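Local structure of predicted metal-dependent hydrolase of the TIM-barrel fold (Lactobacillus casei, 2QPX) at residues 308-313 and 357-362; 146-151 and 211-216. The protein is of unknown function but binds two zinc ions in a TIM-barrel fold and is probably a hydrolase of the amidohydrolase family. All blocks are in the same frame, centred on the assembly; numbering follows the deposited sequence.

Contact 1. Residues 308-313 and 357-362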
loop_
_atom_site.group_PDB
_atom_site.type_symbol
_atom_site.label_atom_id
_atom_site.label_comp_id
_atom_site.label_asym_id
_atom_site.label_seq_id
_atom_site.Cartn_x
_atom_site.Cartn_y
_atom_site.Cartn_z
ATOM N N ALA A 308 7.632 -11.349 -7.287
ATOM C CA ALA A 308 7.087 -12.475 -8.030
ATOM C C ALA A 308 8.090 -13.048 -9.011
ATOM O O ALA A 308 8.871 -12.307 -9.620
ATOM C CB ALA A 308 5.852 -12.001 -8.867
ATOM N N PRO A 309 7.946 -14.335 -9.329
ATOM C CA PRO A 309 8.620 -14.831 -10.527
ATOM C C PRO A 309 7.942 -14.248 -11.773
ATOM O O PRO A 309 6.723 -14.161 -11.832
ATOM C CB PRO A 309 8.376 -16.336 -10.472
ATOM C CG PRO A 309 7.937 -16.620 -9.063
ATOM C CD PRO A 309 7.181 -15.404 -8.681
ATOM N N TYR A 310 8.740 -13.942 -12.785
ATOM C CA TYR A 310 8.197 -13.397 -14.012
ATOM C C TYR A 310 7.330 -14.425 -14.743
ATOM O O TYR A 310 6.480 -14.050 -15.550
ATOM C CB TYR A 310 9.338 -12.881 -14.936
ATOM C CG TYR A 310 9.947 -11.594 -14.436
ATOM C CD1 TYR A 310 9.304 -10.372 -14.610
ATOM C CD2 TYR A 310 11.206 -11.572 -13.823
ATOM C CE1 TYR A 310 9.862 -9.170 -14.130
ATOM C CE2 TYR A 310 11.759 -10.395 -13.354
ATOM C CZ TYR A 310 11.111 -9.189 -13.518
ATOM O OH TYR A 310 11.670 -8.020 -13.075
ATOM N N THR A 311 7.515 -15.710 -14.403
ATOM C CA THR A 311 6.741 -16.797 -14.955
ATOM C C THR A 311 5.391 -17.046 -14.248
ATOM O O THR A 311 4.699 -18.011 -14.562
ATOM C CB THR A 311 7.553 -18.076 -14.949
ATOM O OG1 THR A 311 8.061 -18.303 -13.625
ATOM C CG2 THR A 311 8.704 -17.970 -16.003
ATOM N N ARG A 312 5.007 -16.138 -13.336
ATOM C CA ARG A 312 3.716 -16.244 -12.642
ATOM C C ARG A 312 2.737 -15.119 -12.935
ATOM O O ARG A 312 1.565 -15.220 -12.554
ATOM C CB ARG A 312 3.932 -16.332 -11.144
ATOM C CG ARG A 312 4.646 -17.643 -10.679
ATOM C CD ARG A 312 3.841 -18.912 -10.935
ATOM N NE ARG A 312 4.468 -20.003 -10.201
ATOM C CZ ARG A 312 4.341 -20.187 -8.889
ATOM N NH1 ARG A 312 3.452 -19.478 -8.191
ATOM N NH2 ARG A 312 5.072 -21.100 -8.291
ATOM N N ILE A 313 3.219 -14.044 -13.572
ATOM C CA ILE A 313 2.377 -12.890 -13.915
ATOM C C ILE A 313 1.898 -13.054 -15.371
ATOM O O ILE A 313 2.649 -13.483 -16.239
ATOM C CB ILE A 313 3.026 -11.500 -13.551
ATOM C CG1 ILE A 313 1.962 -10.377 -13.577
ATOM C CG2 ILE A 313 4.222 -11.210 -14.439
ATOM C CD1 ILE A 313 2.427 -8.986 -13.036
ATOM N N ASN A 357 7.659 -13.024 -23.349
ATOM C CA ASN A 357 6.877 -14.048 -23.981
ATOM C C ASN A 357 6.009 -14.838 -22.949
ATOM O O ASN A 357 4.848 -15.131 -23.209
ATOM C CB ASN A 357 7.755 -15.013 -24.779
ATOM C CG ASN A 357 8.108 -14.504 -26.156
ATOM O OD1 ASN A 357 7.286 -13.897 -26.831
ATOM N ND2 ASN A 357 9.334 -14.824 -26.607
ATOM N N ALA A 358 6.613 -15.192 -21.816
ATOM C CA ALA A 358 5.934 -15.911 -20.739
ATOM C C ALA A 358 4.686 -15.139 -20.325
ATOM O O ALA A 358 3.572 -15.667 -20.274
ATOM C CB ALA A 358 6.916 -16.092 -19.559
ATOM N N ILE A 359 4.894 -13.861 -20.035
ATOM C CA ILE A 359 3.836 -13.027 -19.477
ATOM C C ILE A 359 2.681 -12.800 -20.478
ATOM O O ILE A 359 1.502 -12.888 -20.118
ATOM C CB ILE A 359 4.408 -11.694 -19.018
ATOM C CG1 ILE A 359 5.456 -11.892 -17.896
ATOM C CG2 ILE A 359 3.314 -10.730 -18.557
ATOM C CD1 ILE A 359 6.331 -10.646 -17.570
ATOM N N CYS A 360 3.039 -12.512 -21.743
ATOM C CA CYS A 360 2.062 -12.130 -22.729
ATOM C C CYS A 360 1.185 -13.294 -23.241
ATOM O O CYS A 360 0.002 -13.098 -23.546
ATOM C CB CYS A 360 2.768 -11.378 -23.875
ATOM S SG CYS A 360 3.285 -9.746 -23.412
ATOM N N TRP A 361 1.771 -14.480 -23.373
ATOM C CA TRP A 361 1.056 -15.591 -23.954
ATOM C C TRP A 361 1.483 -16.987 -23.491
ATOM O O TRP A 361 0.667 -17.900 -23.445
ATOM C CB TRP A 361 1.123 -15.548 -25.510
ATOM C CG TRP A 361 2.521 -15.637 -26.041
ATOM C CD1 TRP A 361 3.400 -14.622 -26.209
ATOM C CD2 TRP A 361 3.209 -16.841 -26.420
ATOM N NE1 TRP A 361 4.614 -15.111 -26.666
ATOM C CE2 TRP A 361 4.513 -16.471 -26.805
ATOM C CE3 TRP A 361 2.845 -18.195 -26.460
ATOM C CZ2 TRP A 361 5.466 -17.408 -27.205
ATOM C CZ3 TRP A 361 3.808 -19.134 -26.851
ATOM C CH2 TRP A 361 5.088 -18.730 -27.218
ATOM N N GLN A 362 2.775 -17.180 -23.239
ATOM C CA GLN A 362 3.270 -18.528 -23.118
ATOM C C GLN A 362 2.879 -19.218 -21.803
ATOM O O GLN A 362 2.523 -20.400 -21.806
ATOM C CB GLN A 362 4.779 -18.562 -23.340
ATOM C CG GLN A 362 5.374 -19.941 -23.397
ATOM C CD GLN A 362 6.893 -19.905 -23.360
ATOM O OE1 GLN A 362 7.502 -19.196 -22.541
ATOM N NE2 GLN A 362 7.508 -20.689 -24.209
#
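I359 reaches from the helix into the loop that leads to I313 and touches both Y310 and I313. Its CG1 lies 3.3 Å from the backbone O of Y310. The same CG1 meets I313 CG2 at 3.7 Å, the two isoleucines lying at a slant to each other. CD1 of I359 comes to the edge of the Y310 ring, near its plane, 4.2 Å from CD1 of Y310. With CG1 beside its own backbone N (chi1 -62°), this arm of I359 points at the loop, where it lies against both Y310 and I313. Its CA also makes a CA-H...O contact of 3.5 Å to I313 O. No classical hydrogen bond crosses the contact. T311 CG2 adds a looser touch, 4.4 Å from A358 CB. With an alanine at I359, CG1 and CD1 are gone, and a gap would probably open beside the Y310 ring edge and I313 CG2, where F301, F333 and F341 also pack. Further out, Y310 is fixed by a hydrogen bond between its OH and H340 NE2 and by a stack on W355. The backbone of I359 is hydrogen-bonded to F315. This is the packing of a TIM barrel's outer helix layer: the last helix of the chain, 349-367, covers the loop leading into strand 313-314.

Contact 2. Residues 146-151 and 211-216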
loop_
_atom_site.group_PDB
_atom_site.type_symbol
_atom_site.label_atom_id
_atom_site.label_comp_id
_atom_site.label_asym_id
_atom_site.label_seq_id
_atom_site.Cartn_x
_atom_site.Cartn_y
_atom_site.Cartn_z
ATOM N N ALA A 146 -29.948 -32.352 -3.478
ATOM C CA ALA A 146 -30.263 -32.489 -4.914
ATOM C C ALA A 146 -29.587 -31.356 -5.689
ATOM O O ALA A 146 -29.088 -31.580 -6.796
ATOM C CB ALA A 146 -31.762 -32.444 -5.158
ATOM N N TRP A 147 -29.586 -30.156 -5.124
ATOM C CA TRP A 147 -28.890 -29.020 -5.750
ATOM C C TRP A 147 -27.386 -29.311 -5.886
ATOM O O TRP A 147 -26.792 -29.156 -6.968
ATOM C CB TRP A 147 -29.082 -27.761 -4.933
ATOM C CG TRP A 147 -28.132 -26.668 -5.353
ATOM C CD1 TRP A 147 -28.246 -25.863 -6.445
ATOM C CD2 TRP A 147 -26.917 -26.300 -4.700
ATOM N NE1 TRP A 147 -27.169 -25.010 -6.536
ATOM C CE2 TRP A 147 -26.346 -25.242 -5.456
ATOM C CE3 TRP A 147 -26.254 -26.742 -3.544
ATOM C CZ2 TRP A 147 -25.148 -24.668 -5.119
ATOM C CZ3 TRP A 147 -25.072 -26.159 -3.194
ATOM C CH2 TRP A 147 -24.513 -25.127 -3.995
ATOM N N TRP A 148 -26.763 -29.748 -4.793
ATOM C CA TRP A 148 -25.331 -30.032 -4.796
ATOM C C TRP A 148 -24.976 -31.140 -5.791
ATOM O O TRP A 148 -23.972 -31.048 -6.522
ATOM C CB TRP A 148 -24.840 -30.403 -3.394
ATOM C CG TRP A 148 -23.384 -30.717 -3.388
ATOM C CD1 TRP A 148 -22.804 -31.931 -3.196
ATOM C CD2 TRP A 148 -22.311 -29.800 -3.656
ATOM N NE1 TRP A 148 -21.443 -31.829 -3.301
ATOM C CE2 TRP A 148 -21.114 -30.536 -3.604
ATOM C CE3 TRP A 148 -22.255 -28.439 -3.955
ATOM C CZ2 TRP A 148 -19.864 -29.935 -3.790
ATOM C CZ3 TRP A 148 -21.032 -27.846 -4.132
ATOM C CH2 TRP A 148 -19.851 -28.595 -4.080
ATOM N N GLN A 149 -25.784 -32.186 -5.845
ATOM C CA GLN A 149 -25.511 -33.256 -6.811
ATOM C C GLN A 149 -25.528 -32.729 -8.251
ATOM O O GLN A 149 -24.622 -33.015 -9.039
ATOM C CB GLN A 149 -26.496 -34.427 -6.639
ATOM C CG GLN A 149 -26.278 -35.522 -7.657
ATOM C CD GLN A 149 -27.239 -36.672 -7.456
ATOM O OE1 GLN A 149 -28.265 -36.758 -8.128
ATOM N NE2 GLN A 149 -26.934 -37.531 -6.502
ATOM N N ALA A 150 -26.550 -31.941 -8.569
ATOM C CA ALA A 150 -26.709 -31.432 -9.927
ATOM C C ALA A 150 -25.575 -30.449 -10.283
ATOM O O ALA A 150 -24.987 -30.516 -11.369
ATOM C CB ALA A 150 -28.060 -30.766 -10.099
ATOM N N PHE A 151 -25.295 -29.548 -9.356
ATOM C CA PHE A 151 -24.292 -28.512 -9.587
ATOM C C PHE A 151 -22.907 -29.138 -9.666
ATOM O O PHE A 151 -22.145 -28.834 -10.588
ATOM C CB PHE A 151 -24.376 -27.437 -8.499
ATOM C CG PHE A 151 -23.206 -26.482 -8.482
ATOM C CD1 PHE A 151 -23.015 -25.585 -9.520
ATOM C CD2 PHE A 151 -22.244 -26.549 -7.498
ATOM C CE1 PHE A 151 -21.895 -24.726 -9.511
ATOM C CE2 PHE A 151 -21.134 -25.688 -7.494
ATOM C CZ PHE A 151 -20.984 -24.770 -8.489
ATOM N N LEU A 211 -16.415 -23.597 -2.632
ATOM C CA LEU A 211 -15.033 -23.448 -3.117
ATOM C C LEU A 211 -14.103 -24.558 -2.610
ATOM O O LEU A 211 -13.240 -25.059 -3.354
ATOM C CB LEU A 211 -14.503 -22.069 -2.743
ATOM C CG LEU A 211 -15.140 -20.916 -3.534
ATOM C CD1 LEU A 211 -14.804 -19.574 -2.856
ATOM C CD2 LEU A 211 -14.714 -21.005 -5.018
ATOM N N TYR A 212 -14.260 -24.951 -1.348
ATOM C CA TYR A 212 -13.443 -26.043 -0.816
ATOM C C TYR A 212 -13.801 -27.361 -1.473
ATOM O O TYR A 212 -12.935 -28.167 -1.778
ATOM C CB TYR A 212 -13.580 -26.154 0.716
ATOM C CG TYR A 212 -12.643 -25.203 1.469
ATOM C CD1 TYR A 212 -12.963 -23.874 1.661
ATOM C CD2 TYR A 212 -11.392 -25.634 1.964
ATOM C CE1 TYR A 212 -12.110 -23.019 2.336
ATOM C CE2 TYR A 212 -10.519 -24.756 2.622
ATOM C CZ TYR A 212 -10.879 -23.463 2.802
ATOM O OH TYR A 212 -10.035 -22.580 3.444
ATOM N N HIS A 213 -15.087 -27.590 -1.717
ATOM C CA HIS A 213 -15.535 -28.856 -2.286
ATOM C C HIS A 213 -15.363 -29.001 -3.794
ATOM O O HIS A 213 -15.176 -30.115 -4.268
ATOM C CB HIS A 213 -16.943 -29.185 -1.814
ATOM C CG HIS A 213 -16.989 -29.592 -0.389
ATOM N ND1 HIS A 213 -17.092 -30.918 -0.018
ATOM C CD2 HIS A 213 -16.820 -28.890 0.762
ATOM C CE1 HIS A 213 -17.061 -31.008 1.301
ATOM N NE2 HIS A 213 -16.861 -29.809 1.805
ATOM N N VAL A 214 -15.348 -27.916 -4.560
ATOM C CA VAL A 214 -15.117 -28.054 -5.981
ATOM C C VAL A 214 -13.625 -28.160 -6.316
ATOM O O VAL A 214 -13.288 -28.582 -7.416
ATOM C CB VAL A 214 -15.781 -26.946 -6.852
ATOM C CG1 VAL A 214 -17.306 -26.964 -6.675
ATOM C CG2 VAL A 214 -15.143 -25.577 -6.609
ATOM N N ALA A 215 -12.738 -27.745 -5.418
ATOM C CA ALA A 215 -11.305 -27.771 -5.707
ATOM C C ALA A 215 -10.830 -29.132 -6.246
ATOM O O ALA A 215 -10.137 -29.181 -7.264
ATOM C CB ALA A 215 -10.464 -27.235 -4.515
ATOM N N PRO A 216 -11.166 -30.244 -5.564
ATOM C CA PRO A 216 -10.727 -31.548 -6.106
ATOM C C PRO A 216 -11.291 -31.858 -7.503
ATOM O O PRO A 216 -10.624 -32.511 -8.306
ATOM C CB PRO A 216 -11.253 -32.551 -5.080
ATOM C CG PRO A 216 -11.700 -31.768 -3.947
ATOM C CD PRO A 216 -11.828 -30.367 -4.259
#
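W148 and F151 extend from segment 146-151, on helix 144-156, to meet H213 and V214 of segment 211-216, on helix 204-221. All the direct contacts are apolar. The six-membered part of the W148 indole does most of the touching. Its CZ2 lies 3.6 Å from H213 CB, and its CH2 lies 4.0 Å from V214 CG1. Only the CB of H213 comes this close, for its imidazole leads away from the other helix. V214 CG1 also meets F151 CE2 at 4.1 Å, so this one methyl serves both aromatic rings. W148 crosses V214 at a slant, F151 at about a right angle. In W148 the ring carbon CG stands opposite the backbone N (chi1 179°), which carries the indole across to the second helix. Within its own helix, W148 puts CZ3 at the edge of the F151 ring, in its plane. No hydrogen bond joins the segments. Aromatic contacts continue nearby: Y209 stacks on H213 and meets W148 edge-to-face. The axes of the two short segments come within 12.6 Å at 36°, a spacing that the W148 and F151 side chains bridge. F217 and M210 of the same helix 204-221 pack on W148 and F151, respectively. Helix 130-138 also borders the contact, with A134 against F151, while helix 247-253 packs against A215.

In the fold
Contact 1 is the more buried of the two and lies nearer the middle of the chain, its centre about 16 Å from the centre of the chain, against about 23 Å for contact 2. It joins a loop entering a barrel strand to helix 349-367. Contact 2 joins two helices, is only partly buried and lies away from the annotated zinc sites. The two share no secondary-structure element, and their nearest atoms are about 16 Å apart. Neither has a hydrogen bond between its segments. In 308-313 with 357-362, one aliphatic side chain, I359, also meets backbone oxygens. In 146-151 with 211-216, aromatic rings bridge two well-separated helix axes. A second subunit reaches contact 1, but no other chain touches contact 2.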